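Local atomic coordinates of uncharacterized protein (Bdellovibrio bacteriovorus, PDB entry 3TM8), a protein that belongs to the HD-GYP class of cyclic-di-GMP phosphodiesterases, binds two iron ions, and probably acts in cyclic-di-GMP signalling, although its own activity is not established. Residues Q35-A41 against L53-F59; N92-Y97 against I111-Q116; Y143-I147 against S175-I179; L214-L218 against R289-E294. All blocks are in the same frame, centred on the assembly; numbering follows the deposited sequence.

Contact 1 (Q35-A41 against L53-F59); sequences QKIDFNA and LRRGDSF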
loop_
_atom_site.group_PDB
_atom_site.type_symbol
_atom_site.label_atom_id
_atom_site.label_comp_id
_atom_site.label_asym_id
_atom_site.label_seq_id
_atom_site.Cartn_x
_atom_site.Cartn_y
_atom_site.Cartn_z
ATOM N N GLN A 35 4.493 19.633 9.247
ATOM C CA GLN A 35 4.829 20.800 8.432
ATOM C C GLN A 35 3.567 21.597 8.110
ATOM O O GLN A 35 2.565 21.035 7.692
ATOM C CB GLN A 35 5.557 20.426 7.135
ATOM C CG GLN A 35 5.964 21.665 6.343
ATOM C CD GLN A 35 6.580 21.395 4.979
ATOM O OE1 GLN A 35 6.850 22.337 4.230
ATOM N NE2 GLN A 35 6.797 20.119 4.640
ATOM N N LYS A 36 3.617 22.910 8.304
ATOM C CA LYS A 36 2.459 23.749 8.007
ATOM C C LYS A 36 2.344 23.956 6.505
ATOM O O LYS A 36 3.330 24.288 5.841
ATOM C CB LYS A 36 2.566 25.105 8.713
ATOM C CG LYS A 36 2.580 25.019 10.229
ATOM C CD LYS A 36 2.497 26.406 10.842
ATOM C CE LYS A 36 2.619 26.359 12.355
ATOM N NZ LYS A 36 2.527 27.723 12.951
ATOM N N ILE A 37 1.147 23.772 5.958
ATOM C CA ILE A 37 0.968 23.952 4.526
ATOM C C ILE A 37 0.931 25.440 4.192
ATOM O O ILE A 37 0.360 26.224 4.937
ATOM C CB ILE A 37 -0.300 23.228 3.997
ATOM C CG1 ILE A 37 -1.579 23.817 4.592
ATOM C CG2 ILE A 37 -0.214 21.724 4.278
ATOM C CD1 ILE A 37 -2.860 23.143 4.058
ATOM N N ASP A 38 1.557 25.826 3.085
ATOM C CA ASP A 38 1.530 27.215 2.620
ATOM C C ASP A 38 0.689 27.291 1.349
ATOM O O ASP A 38 1.060 27.955 0.379
ATOM C CB ASP A 38 2.954 27.724 2.358
ATOM C CG ASP A 38 2.994 29.178 1.895
ATOM O OD1 ASP A 38 2.175 29.983 2.376
ATOM O OD2 ASP A 38 3.850 29.516 1.043
ATOM N N PHE A 39 -0.437 26.582 1.366
ATOM C CA PHE A 39 -1.411 26.581 0.278
ATOM C C PHE A 39 -2.771 26.174 0.843
ATOM O O PHE A 39 -2.840 25.483 1.859
ATOM C CB PHE A 39 -1.005 25.592 -0.820
ATOM C CG PHE A 39 -0.646 24.222 -0.301
ATOM C CD1 PHE A 39 -1.606 23.229 -0.163
ATOM C CD2 PHE A 39 0.660 23.934 0.053
ATOM C CE1 PHE A 39 -1.261 21.968 0.328
ATOM C CE2 PHE A 39 1.008 22.686 0.549
ATOM C CZ PHE A 39 0.053 21.699 0.683
ATOM N N ASN A 40 -3.856 26.626 0.215
ATOM C CA ASN A 40 -5.177 26.071 0.504
ATOM C C ASN A 40 -5.348 24.712 -0.163
ATOM O O ASN A 40 -4.709 24.431 -1.169
ATOM C CB ASN A 40 -6.277 26.962 -0.077
ATOM C CG ASN A 40 -6.496 28.244 0.698
ATOM O OD1 ASN A 40 -6.034 28.413 1.837
ATOM N ND2 ASN A 40 -7.242 29.159 0.078
ATOM N N ALA A 41 -6.266 23.897 0.354
ATOM C CA ALA A 41 -6.672 22.675 -0.343
ATOM C C ALA A 41 -8.189 22.552 -0.325
ATOM O O ALA A 41 -8.847 22.892 0.666
ATOM C CB ALA A 41 -6.006 21.433 0.247
ATOM N N LEU A 53 -8.923 22.824 3.606
ATOM C CA LEU A 53 -7.692 23.040 4.359
ATOM C C LEU A 53 -7.153 24.429 4.058
ATOM O O LEU A 53 -7.116 24.859 2.904
ATOM C CB LEU A 53 -6.644 21.986 3.996
ATOM C CG LEU A 53 -7.131 20.534 4.031
ATOM C CD1 LEU A 53 -6.012 19.594 3.596
ATOM C CD2 LEU A 53 -7.655 20.151 5.408
ATOM N N ARG A 54 -6.713 25.121 5.097
ATOM C CA ARG A 54 -6.267 26.497 4.938
ATOM C C ARG A 54 -4.780 26.645 5.171
ATOM O O ARG A 54 -4.178 25.854 5.883
ATOM C CB ARG A 54 -7.041 27.394 5.892
ATOM C CG ARG A 54 -8.483 27.564 5.488
ATOM C CD ARG A 54 -9.303 28.104 6.624
ATOM N NE ARG A 54 -10.670 28.372 6.197
ATOM C CZ ARG A 54 -11.590 27.433 6.009
ATOM N NH1 ARG A 54 -11.290 26.153 6.207
ATOM N NH2 ARG A 54 -12.810 27.773 5.619
ATOM N N ARG A 55 -4.198 27.678 4.569
ATOM C CA ARG A 55 -2.799 27.998 4.796
ATOM C C ARG A 55 -2.524 27.993 6.296
ATOM O O ARG A 55 -3.254 28.608 7.074
ATOM C CB ARG A 55 -2.441 29.353 4.169
ATOM C CG ARG A 55 -2.727 29.409 2.669
ATOM C CD ARG A 55 -2.346 30.737 1.991
ATOM N NE ARG A 55 -2.890 30.717 0.638
ATOM C CZ ARG A 55 -4.097 31.167 0.321
ATOM N NH1 ARG A 55 -4.849 31.743 1.248
ATOM N NH2 ARG A 55 -4.539 31.063 -0.926
ATOM N N GLY A 56 -1.483 27.277 6.701
ATOM C CA GLY A 56 -1.100 27.202 8.100
ATOM C C GLY A 56 -1.494 25.896 8.775
ATOM O O GLY A 56 -1.040 25.603 9.879
ATOM N N ASP A 57 -2.338 25.103 8.123
ATOM C CA ASP A 57 -2.768 23.828 8.712
ATOM C C ASP A 57 -1.668 22.757 8.697
ATOM O O ASP A 57 -0.779 22.768 7.849
ATOM C CB ASP A 57 -4.012 23.278 8.005
ATOM C CG ASP A 57 -5.258 24.106 8.263
ATOM O OD1 ASP A 57 -5.205 25.023 9.107
ATOM O OD2 ASP A 57 -6.291 23.824 7.622
ATOM N N SER A 58 -1.740 21.827 9.640
ATOM C CA SER A 58 -0.848 20.664 9.635
ATOM C C SER A 58 -1.620 19.426 10.083
ATOM O O SER A 58 -2.782 19.527 10.479
ATOM C CB SER A 58 0.383 20.890 10.518
ATOM O OG SER A 58 0.003 21.100 11.864
ATOM N N PHE A 59 -0.981 18.259 10.028
ATOM C CA PHE A 59 -1.729 17.010 10.100
ATOM C C PHE A 59 -1.107 15.949 10.981
ATOM O O PHE A 59 -1.430 14.762 10.868
ATOM C CB PHE A 59 -2.003 16.516 8.677
ATOM C CG PHE A 59 -2.768 17.518 7.889
ATOM C CD1 PHE A 59 -4.130 17.665 8.102
ATOM C CD2 PHE A 59 -2.120 18.414 7.049
ATOM C CE1 PHE A 59 -4.845 18.640 7.448
ATOM C CE2 PHE A 59 -2.837 19.397 6.383
ATOM C CZ PHE A 59 -4.201 19.509 6.585
#

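Contact 2 (N92-Y97 against I111-Q116); sequences NIETAY and IIQGSQ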
loop_
_atom_site.group_PDB
_atom_site.type_symbol
_atom_site.label_atom_id
_atom_site.label_comp_id
_atom_site.label_asym_id
_atom_site.label_seq_id
_atom_site.Cartn_x
_atom_site.Cartn_y
_atom_site.Cartn_z
ATOM N N ASN A 92 8.843 17.330 3.197
ATOM C CA ASN A 92 8.291 16.267 4.024
ATOM C C ASN A 92 9.054 14.970 3.836
ATOM O O ASN A 92 9.453 14.319 4.804
ATOM C CB ASN A 92 6.836 16.015 3.665
ATOM C CG ASN A 92 5.885 16.630 4.648
ATOM O OD1 ASN A 92 6.276 17.454 5.483
ATOM N ND2 ASN A 92 4.621 16.230 4.562
ATOM N N ILE A 93 9.252 14.578 2.584
ATOM C CA ILE A 93 9.936 13.328 2.241
ATOM C C ILE A 93 11.388 13.322 2.720
ATOM O O ILE A 93 11.886 12.371 3.313
ATOM C CB ILE A 93 9.931 13.125 0.709
ATOM C CG1 ILE A 93 8.543 12.697 0.226
ATOM C CG2 ILE A 93 10.975 12.106 0.298
ATOM C CD1 ILE A 93 8.372 12.747 -1.280
ATOM N N GLU A 94 12.092 14.405 2.418
ATOM C CA GLU A 94 13.497 14.493 2.806
ATOM C C GLU A 94 13.643 14.416 4.318
ATOM O O GLU A 94 14.498 13.692 4.838
ATOM C CB GLU A 94 14.121 15.783 2.272
ATOM C CG GLU A 94 14.297 15.775 0.766
ATOM C CD GLU A 94 14.823 17.085 0.206
ATOM O OE1 GLU A 94 14.962 18.065 0.970
ATOM O OE2 GLU A 94 15.091 17.128 -1.011
ATOM N N THR A 95 12.805 15.160 5.032
ATOM C CA THR A 95 12.885 15.159 6.485
ATOM C C THR A 95 12.491 13.795 7.065
ATOM O O THR A 95 13.159 13.301 7.965
ATOM C CB THR A 95 12.062 16.313 7.119
ATOM O OG1 THR A 95 10.673 16.152 6.829
ATOM C CG2 THR A 95 12.513 17.640 6.564
ATOM N N ALA A 96 11.436 13.178 6.535
ATOM C CA ALA A 96 10.956 11.898 7.061
ATOM C C ALA A 96 11.950 10.745 6.905
ATOM O O ALA A 96 12.113 9.941 7.816
ATOM C CB ALA A 96 9.631 11.534 6.424
ATOM N N TYR A 97 12.589 10.641 5.746
ATOM C CA TYR A 97 13.551 9.553 5.535
ATOM C C TYR A 97 14.870 9.756 6.291
ATOM O O TYR A 97 15.620 8.811 6.485
ATOM C CB TYR A 97 13.838 9.368 4.048
ATOM C CG TYR A 97 12.749 8.662 3.269
ATOM C CD1 TYR A 97 12.457 7.319 3.491
ATOM C CD2 TYR A 97 12.041 9.327 2.276
ATOM C CE1 TYR A 97 11.468 6.666 2.758
ATOM C CE2 TYR A 97 11.059 8.689 1.541
ATOM C CZ TYR A 97 10.779 7.356 1.780
ATOM O OH TYR A 97 9.801 6.694 1.065
ATOM N N ILE A 111 4.291 10.312 7.235
ATOM C CA ILE A 111 4.727 10.881 5.974
ATOM C C ILE A 111 5.129 9.795 4.981
ATOM O O ILE A 111 4.711 9.806 3.830
ATOM C CB ILE A 111 5.888 11.875 6.180
ATOM C CG1 ILE A 111 5.403 13.103 6.964
ATOM C CG2 ILE A 111 6.491 12.272 4.838
ATOM C CD1 ILE A 111 6.529 13.941 7.530
ATOM N N ILE A 112 5.947 8.850 5.430
ATOM C CA ILE A 112 6.482 7.853 4.510
ATOM C C ILE A 112 5.392 6.886 4.008
ATOM O O ILE A 112 5.344 6.572 2.817
ATOM C CB ILE A 112 7.662 7.104 5.138
ATOM C CG1 ILE A 112 8.840 8.075 5.287
ATOM C CG2 ILE A 112 8.053 5.909 4.289
ATOM C CD1 ILE A 112 9.906 7.591 6.228
ATOM N N GLN A 113 4.510 6.438 4.895
ATOM C CA GLN A 113 3.391 5.592 4.475
ATOM C C GLN A 113 2.587 6.284 3.378
ATOM O O GLN A 113 2.225 5.674 2.367
ATOM C CB GLN A 113 2.497 5.251 5.672
ATOM C CG GLN A 113 1.401 4.206 5.415
ATOM C CD GLN A 113 0.193 4.744 4.693
ATOM O OE1 GLN A 113 -0.094 5.939 4.713
ATOM N NE2 GLN A 113 -0.550 3.847 4.067
ATOM N N GLY A 114 2.332 7.575 3.563
ATOM C CA GLY A 114 1.516 8.300 2.602
ATOM C C GLY A 114 2.240 8.541 1.288
ATOM O O GLY A 114 1.633 8.576 0.210
ATOM N N SER A 115 3.550 8.735 1.373
ATOM C CA SER A 115 4.361 8.902 0.178
ATOM C C SER A 115 4.405 7.606 -0.642
ATOM O O SER A 115 4.272 7.644 -1.865
ATOM C CB SER A 115 5.777 9.353 0.558
ATOM O OG SER A 115 6.557 9.552 -0.598
ATOM N N GLN A 116 4.593 6.467 0.029
ATOM C CA GLN A 116 4.543 5.182 -0.663
ATOM C C GLN A 116 3.196 4.998 -1.354
ATOM O O GLN A 116 3.127 4.553 -2.501
ATOM C CB GLN A 116 4.780 4.023 0.308
ATOM C CG GLN A 116 6.164 3.986 0.943
ATOM C CD GLN A 116 7.274 3.691 -0.050
ATOM O OE1 GLN A 116 7.175 2.770 -0.866
ATOM N NE2 GLN A 116 8.339 4.487 0.006
HETATM O O HOH W 1 8.833 8.086 -1.151
#

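Contact 3 (Y143-I147 against S175-I179); sequences YVNFI and STLSI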
loop_
_atom_site.group_PDB
_atom_site.type_symbol
_atom_site.label_atom_id
_atom_site.label_comp_id
_atom_site.label_asym_id
_atom_site.label_seq_id
_atom_site.Cartn_x
_atom_site.Cartn_y
_atom_site.Cartn_z
ATOM N N TYR A 143 12.129 2.667 1.350
ATOM C CA TYR A 143 11.187 2.140 2.326
ATOM C C TYR A 143 11.751 0.917 3.049
ATOM O O TYR A 143 11.667 0.816 4.278
ATOM C CB TYR A 143 9.844 1.820 1.658
ATOM C CG TYR A 143 8.752 1.549 2.660
ATOM C CD1 TYR A 143 8.437 2.483 3.642
ATOM C CD2 TYR A 143 8.020 0.368 2.625
ATOM C CE1 TYR A 143 7.452 2.245 4.564
ATOM C CE2 TYR A 143 7.023 0.124 3.551
ATOM C CZ TYR A 143 6.746 1.068 4.517
ATOM O OH TYR A 143 5.773 0.865 5.456
ATOM N N VAL A 144 12.337 -0.006 2.298
ATOM C CA VAL A 144 12.994 -1.152 2.931
ATOM C C VAL A 144 14.003 -0.646 3.965
ATOM O O VAL A 144 14.049 -1.126 5.103
ATOM C CB VAL A 144 13.721 -2.068 1.912
ATOM C CG1 VAL A 144 14.579 -3.122 2.635
ATOM C CG2 VAL A 144 12.719 -2.738 0.987
ATOM N N ASN A 145 14.811 0.336 3.576
ATOM C CA ASN A 145 15.816 0.852 4.492
ATOM C C ASN A 145 15.205 1.499 5.727
ATOM O O ASN A 145 15.720 1.337 6.831
ATOM C CB ASN A 145 16.775 1.806 3.787
ATOM C CG ASN A 145 17.869 2.288 4.706
ATOM O OD1 ASN A 145 18.629 1.484 5.243
ATOM N ND2 ASN A 145 17.955 3.599 4.898
ATOM N N PHE A 146 14.111 2.231 5.542
ATOM C CA PHE A 146 13.416 2.848 6.663
ATOM C C PHE A 146 12.924 1.795 7.659
ATOM O O PHE A 146 13.142 1.916 8.869
ATOM C CB PHE A 146 12.251 3.691 6.134
ATOM C CG PHE A 146 11.331 4.236 7.210
ATOM C CD1 PHE A 146 11.776 5.185 8.122
ATOM C CD2 PHE A 146 10.008 3.810 7.289
ATOM C CE1 PHE A 146 10.925 5.692 9.102
ATOM C CE2 PHE A 146 9.155 4.311 8.263
ATOM C CZ PHE A 146 9.612 5.257 9.170
ATOM N N ILE A 147 12.259 0.763 7.151
ATOM C CA ILE A 147 11.728 -0.287 8.010
ATOM C C ILE A 147 12.860 -1.071 8.697
ATOM O O ILE A 147 12.763 -1.414 9.879
ATOM C CB ILE A 147 10.819 -1.247 7.223
ATOM C CG1 ILE A 147 9.590 -0.504 6.668
ATOM C CG2 ILE A 147 10.410 -2.439 8.096
ATOM C CD1 ILE A 147 8.661 0.058 7.723
ATOM N N SER A 175 3.181 -4.511 1.745
ATOM C CA SER A 175 4.623 -4.399 1.540
ATOM C C SER A 175 5.387 -4.364 2.862
ATOM O O SER A 175 6.491 -4.908 2.971
ATOM C CB SER A 175 4.952 -3.172 0.686
ATOM O OG SER A 175 5.021 -1.984 1.459
ATOM N N THR A 176 4.792 -3.739 3.870
ATOM C CA THR A 176 5.399 -3.627 5.191
ATOM C C THR A 176 5.510 -5.011 5.843
ATOM O O THR A 176 6.574 -5.393 6.355
ATOM C CB THR A 176 4.578 -2.675 6.086
ATOM O OG1 THR A 176 4.377 -1.426 5.406
ATOM C CG2 THR A 176 5.291 -2.405 7.403
ATOM N N LEU A 177 4.410 -5.762 5.816
ATOM C CA LEU A 177 4.406 -7.118 6.337
ATOM C C LEU A 177 5.356 -7.991 5.532
ATOM O O LEU A 177 6.031 -8.852 6.087
ATOM C CB LEU A 177 3.001 -7.705 6.295
ATOM C CG LEU A 177 1.931 -7.038 7.160
ATOM C CD1 LEU A 177 0.559 -7.611 6.830
ATOM C CD2 LEU A 177 2.242 -7.208 8.651
ATOM N N SER A 178 5.427 -7.761 4.226
ATOM C CA SER A 178 6.328 -8.549 3.386
ATOM C C SER A 178 7.807 -8.314 3.713
ATOM O O SER A 178 8.603 -9.259 3.728
ATOM C CB SER A 178 6.064 -8.288 1.899
ATOM O OG SER A 178 4.777 -8.746 1.508
ATOM N N ILE A 179 8.179 -7.063 3.961
ATOM C CA ILE A 179 9.560 -6.760 4.351
ATOM C C ILE A 179 9.903 -7.481 5.652
ATOM O O ILE A 179 10.954 -8.127 5.773
ATOM C CB ILE A 179 9.782 -5.238 4.545
ATOM C CG1 ILE A 179 9.729 -4.513 3.197
ATOM C CG2 ILE A 179 11.121 -4.976 5.256
ATOM C CD1 ILE A 179 9.480 -3.013 3.313
#

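Contact 4 (L214-L218 against R289-E294); sequences LNQPL and RLITFE. With PO4 (phosphate ion), chain C.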
loop_
_atom_site.group_PDB
_atom_site.type_symbol
_atom_site.label_atom_id
_atom_site.label_comp_id
_atom_site.label_asym_id
_atom_site.label_seq_id
_atom_site.Cartn_x
_atom_site.Cartn_y
_atom_site.Cartn_z
ATOM N N LEU A 214 -14.352 -4.170 -1.954
ATOM C CA LEU A 214 -13.385 -5.107 -1.387
ATOM C C LEU A 214 -13.614 -5.353 0.091
ATOM O O LEU A 214 -13.150 -6.343 0.646
ATOM C CB LEU A 214 -11.959 -4.596 -1.577
ATOM C CG LEU A 214 -11.478 -4.536 -3.021
ATOM C CD1 LEU A 214 -10.077 -3.971 -3.066
ATOM C CD2 LEU A 214 -11.532 -5.915 -3.661
ATOM N N ASN A 215 -14.322 -4.431 0.726
ATOM C CA ASN A 215 -14.528 -4.465 2.164
ATOM C C ASN A 215 -15.672 -5.402 2.543
ATOM O O ASN A 215 -16.661 -4.992 3.157
ATOM C CB ASN A 215 -14.772 -3.041 2.671
ATOM C CG ASN A 215 -14.752 -2.937 4.183
ATOM O OD1 ASN A 215 -15.551 -2.203 4.774
ATOM N ND2 ASN A 215 -13.844 -3.663 4.817
ATOM N N GLN A 216 -15.533 -6.666 2.152
ATOM C CA GLN A 216 -16.482 -7.710 2.517
ATOM C C GLN A 216 -15.738 -9.046 2.478
ATOM O O GLN A 216 -14.737 -9.176 1.771
ATOM C CB GLN A 216 -17.670 -7.717 1.558
ATOM C CG GLN A 216 -17.303 -8.031 0.122
ATOM C CD GLN A 216 -18.501 -7.981 -0.816
ATOM O OE1 GLN A 216 -19.549 -8.565 -0.539
ATOM N NE2 GLN A 216 -18.343 -7.295 -1.939
ATOM N N PRO A 217 -16.208 -10.037 3.249
ATOM C CA PRO A 217 -15.531 -11.340 3.225
ATOM C C PRO A 217 -15.705 -12.055 1.888
ATOM O O PRO A 217 -16.817 -12.074 1.350
ATOM C CB PRO A 217 -16.223 -12.121 4.351
ATOM C CG PRO A 217 -16.839 -11.065 5.228
ATOM C CD PRO A 217 -17.255 -9.974 4.283
ATOM N N LEU A 218 -14.624 -12.631 1.357
ATOM C CA LEU A 218 -14.693 -13.364 0.091
ATOM C C LEU A 218 -15.751 -14.461 0.121
ATOM O O LEU A 218 -16.468 -14.667 -0.855
ATOM C CB LEU A 218 -13.341 -13.985 -0.278
ATOM C CG LEU A 218 -12.206 -13.001 -0.550
ATOM C CD1 LEU A 218 -10.944 -13.749 -0.958
ATOM C CD2 LEU A 218 -12.596 -11.981 -1.613
ATOM N N ARG A 289 -5.949 -8.928 4.253
ATOM C CA ARG A 289 -7.338 -9.022 3.804
ATOM C C ARG A 289 -8.230 -9.363 4.998
ATOM O O ARG A 289 -9.270 -8.743 5.188
ATOM C CB ARG A 289 -7.552 -10.010 2.654
ATOM C CG ARG A 289 -8.974 -10.587 2.614
ATOM C CD ARG A 289 -9.382 -11.098 1.238
ATOM N NE ARG A 289 -9.819 -10.017 0.362
ATOM C CZ ARG A 289 -10.999 -9.404 0.439
ATOM N NH1 ARG A 289 -11.886 -9.761 1.362
ATOM N NH2 ARG A 289 -11.282 -8.421 -0.407
ATOM N N LEU A 290 -7.823 -10.336 5.806
ATOM C CA LEU A 290 -8.628 -10.705 6.968
ATOM C C LEU A 290 -8.804 -9.521 7.904
ATOM O O LEU A 290 -9.912 -9.224 8.351
ATOM C CB LEU A 290 -8.021 -11.889 7.735
ATOM C CG LEU A 290 -8.062 -13.224 6.993
ATOM C CD1 LEU A 290 -7.542 -14.348 7.892
ATOM C CD2 LEU A 290 -9.469 -13.533 6.495
ATOM N N ILE A 291 -7.703 -8.840 8.193
ATOM C CA ILE A 291 -7.717 -7.790 9.195
ATOM C C ILE A 291 -8.415 -6.518 8.705
ATOM O O ILE A 291 -9.262 -5.955 9.406
ATOM C CB ILE A 291 -6.292 -7.489 9.660
ATOM C CG1 ILE A 291 -5.740 -8.699 10.418
ATOM C CG2 ILE A 291 -6.261 -6.232 10.516
ATOM C CD1 ILE A 291 -4.235 -8.700 10.574
ATOM N N THR A 292 -8.088 -6.094 7.488
ATOM C CA THR A 292 -8.588 -4.831 6.949
ATOM C C THR A 292 -9.913 -4.946 6.190
ATOM O O THR A 292 -10.786 -4.091 6.346
ATOM C CB THR A 292 -7.517 -4.166 6.075
ATOM O OG1 THR A 292 -6.418 -3.785 6.916
ATOM C CG2 THR A 292 -8.063 -2.921 5.372
ATOM N N PHE A 293 -10.079 -5.993 5.385
ATOM C CA PHE A 293 -11.283 -6.124 4.561
ATOM C C PHE A 293 -12.357 -7.019 5.182
ATOM O O PHE A 293 -13.503 -6.963 4.755
ATOM C CB PHE A 293 -10.957 -6.664 3.160
ATOM C CG PHE A 293 -10.080 -5.770 2.328
ATOM C CD1 PHE A 293 -10.290 -4.397 2.270
ATOM C CD2 PHE A 293 -9.070 -6.325 1.556
ATOM C CE1 PHE A 293 -9.476 -3.586 1.477
ATOM C CE2 PHE A 293 -8.257 -5.527 0.760
ATOM C CZ PHE A 293 -8.460 -4.158 0.720
ATOM N N GLU A 294 -12.000 -7.849 6.160
ATOM C CA GLU A 294 -12.963 -8.813 6.698
ATOM C C GLU A 294 -13.212 -8.653 8.200
ATOM O O GLU A 294 -13.983 -9.408 8.788
ATOM C CB GLU A 294 -12.553 -10.255 6.332
ATOM C CG GLU A 294 -12.337 -10.427 4.821
ATOM C CD GLU A 294 -12.336 -11.870 4.328
ATOM O OE1 GLU A 294 -12.624 -12.791 5.123
ATOM O OE2 GLU A 294 -12.071 -12.074 3.120
HETATM P P PO4 C . -7.449 -8.865 -2.166
HETATM O O1 PO4 C . -8.912 -8.648 -1.875
HETATM O O2 PO4 C . -6.561 -7.978 -1.328
HETATM O O3 PO4 C . -7.029 -10.300 -1.768
HETATM O O4 PO4 C . -7.197 -8.746 -3.654
HETATM O O HOH W 2 -13.570 -4.527 7.474
#

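Contact 1 (Q35-A41 against L53-F59)
I37 packs tightly against L53 and F59. Its CD1 lies 4.0 Å from L53 CB, and the two side chains cross at about a right angle. Its CG2 branch meets the edge of the F59 ring, with CE2 4.1 Å away. CG1 of I37 sits between the backbone N and the carbonyl carbon (chi1 64°), which brings CD1 against R54 O and L53 CB. The backbone of I37 is gripped from both ends. Its N donates to D57 O at 2.9 Å, and its O accepts from G56 N at 2.8 Å. A41 and L53 add a reciprocal pair of backbone bonds. They form an antiparallel hydrogen-bonded pair at the open end of the hairpin of strands 41-45 and 48-53. The two segments therefore prolong that hairpin as irregular arms. R54 to D57 make a type II turn, and D57 OD2 accepts from R54 N within it and also forms a salt bridge with R66. The solvent side is looser. R55 stretches out there, and N40 OD1 lies 3.6 Å above one face of its guanidinium, toward the rim. The amide and guanidinium planes are 40° apart. The bond from R55 N to N40 OD1 is weak, at 3.4 Å. The firmer partners lie elsewhere: R55 forms a salt bridge with E81, and N40 ND2 bonds to Y42. K36 runs past G56 O with its aliphatic carbons.

Contact 2 (N92-Y97 against I111-Q116)
I112 lies over one face of the Y97 ring. Its CG1 is 4.0 Å from the ring centroid, a CH-pi contact. The CD1 and CG2 of I112 also touch this side of the ring, near CD1 and CE1 of Y97. A96 CB fits between two isoleucines, 3.6 Å from I111 CG2 and 3.7 Å from I112 CG1. I111 also crosses N92 at about a right angle, laying its methyls against the N92 side chain and carbonyl. At the far end of the ring, Q116 NE2 donates to Y97 OH at 2.9 Å. The bond is bent, at 132°. The hydroxyl lies in the amide plane of Q116, and that plane stands almost perpendicular to the ring. The bend of the Q116 chain at chi2 (-67°) turns the amide to this hydroxyl. A water also joins Y97 OH to S115 OG, at 2.8 Å from each. Two successive helices, 82-97 and 105-125, thus pack across each other with the small A96 in the interface. Their local axes pass 9.8 Å apart at 127°, nearer to perpendicular than to antiparallel. In the next shell, Q116 NE2 also bonds to A139 O, and K142 makes a cation-pi contact with Y97. N92 OD1 probably accepts from Q35 NE2, and N92 ND2 bonds to the backbone O of R32. Y143 and F146 of helix 130-149 pack against I112.

Contact 3 (Y143-I147 against S175-I179)
Helices 130-149 and 167-185 meet here with local axes 10.5 Å apart and 62° between their directions. I179 carries most of the apolar contact. Its CD1 approaches the Y143 ring obliquely, 3.7 Å from CD2, and also rests 4.0 Å from V144 CG2. The other branch, CG2, meets I147 CG2 at 3.9 Å. I179 is thus received by Y143, V144 and I147, three residues on one side of helix 130-149. The polar contact is at the end of the tyrosine. Y143 OH donates to T176 OG1 at 2.7 Å, and OG1 lies in the plane of the ring, at its edge. CG of Y143 is anti to the backbone N (chi1 -168°), which sends the ring across to the other helix. T176 OG1 is also bonded to V172 O within its own helix. The hydroxyl therefore bridges Y143 and the helix backbone. S175 OG sits 3.6 Å from Y143 CE2, in an oblique position, and its polar partner is again V172 O. Within helix 130-149, I147 CG1 lies over one face of the Y143 ring, toward its rim. I147 CD1 reaches toward the methyl of T176. A200 of helix 190-202 also touches S175. Helix 167-185 belongs to the HD domain; helix 130-149, two helices earlier, packs against it. The S175 side chain is about 10 Å from that of the iron ligand H170 and about 7 Å from that of H203, another iron ligand.

Contact 4 (L214-L218 against R289-E294)
R289 makes most of the polar bonds across this contact. Its NH2 donates to L214 O at 3.0 Å, in the carbonyl plane and on a lone pair. Its NH1 donates to Q216 O at 2.9 Å. NH1 also forms a salt bridge with E294, using the anti lone pair of OE2. The same OE2 accepts from L218 N at 3.2 Å, from above the carboxylate plane. NE and NH2 bond to O1 of a phosphate ion, each at 2.8 Å, and the bend of the R289 chain at chi3 (-81°) helps turn this edge toward it. H207, W229 and N285 also bind the ion, which probably came from the crystallisation liquor. A water bridges N215 ND2 and T292 O. Apolar groups sandwich the guanidinium and limit its rotation. L218 CD2 covers one face, 3.6 Å above its centre, and F293 CD2 lies over the opposite face, toward its rim. L214 CB sits over the face of the F293 ring, a CH-pi contact, 4.1 Å from the centroid. The loop before helix 223-240 thereby joins the C-terminal end of helix 276-293. W229 of helix 223-240 touches L218 and R289, and F293 meets the iron ligand H170 of helix 167-185.

From the N terminus, contact 1 closes first, bringing the arms on either side of the hairpin 41-53 together. Contact 2 follows, folding helix 82-97 against helix 105-125. It touches contact 1 through a polar pair of side chains. Contact 3 closes a longer loop, from helix 130-149 to helix 167-185. It meets contact 2 by packing between helices 105-125 and 130-149. Contact 4 closes the longest loop, joining 214-218 to the end of helix 276-293 beside the iron site. All four loops run in series; none nests or crosses. Contacts 1 to 3 form a touching chain from the N-terminal strands into the HD domain, while contact 4 stays about 6 Å from contact 3 at the nearest atoms.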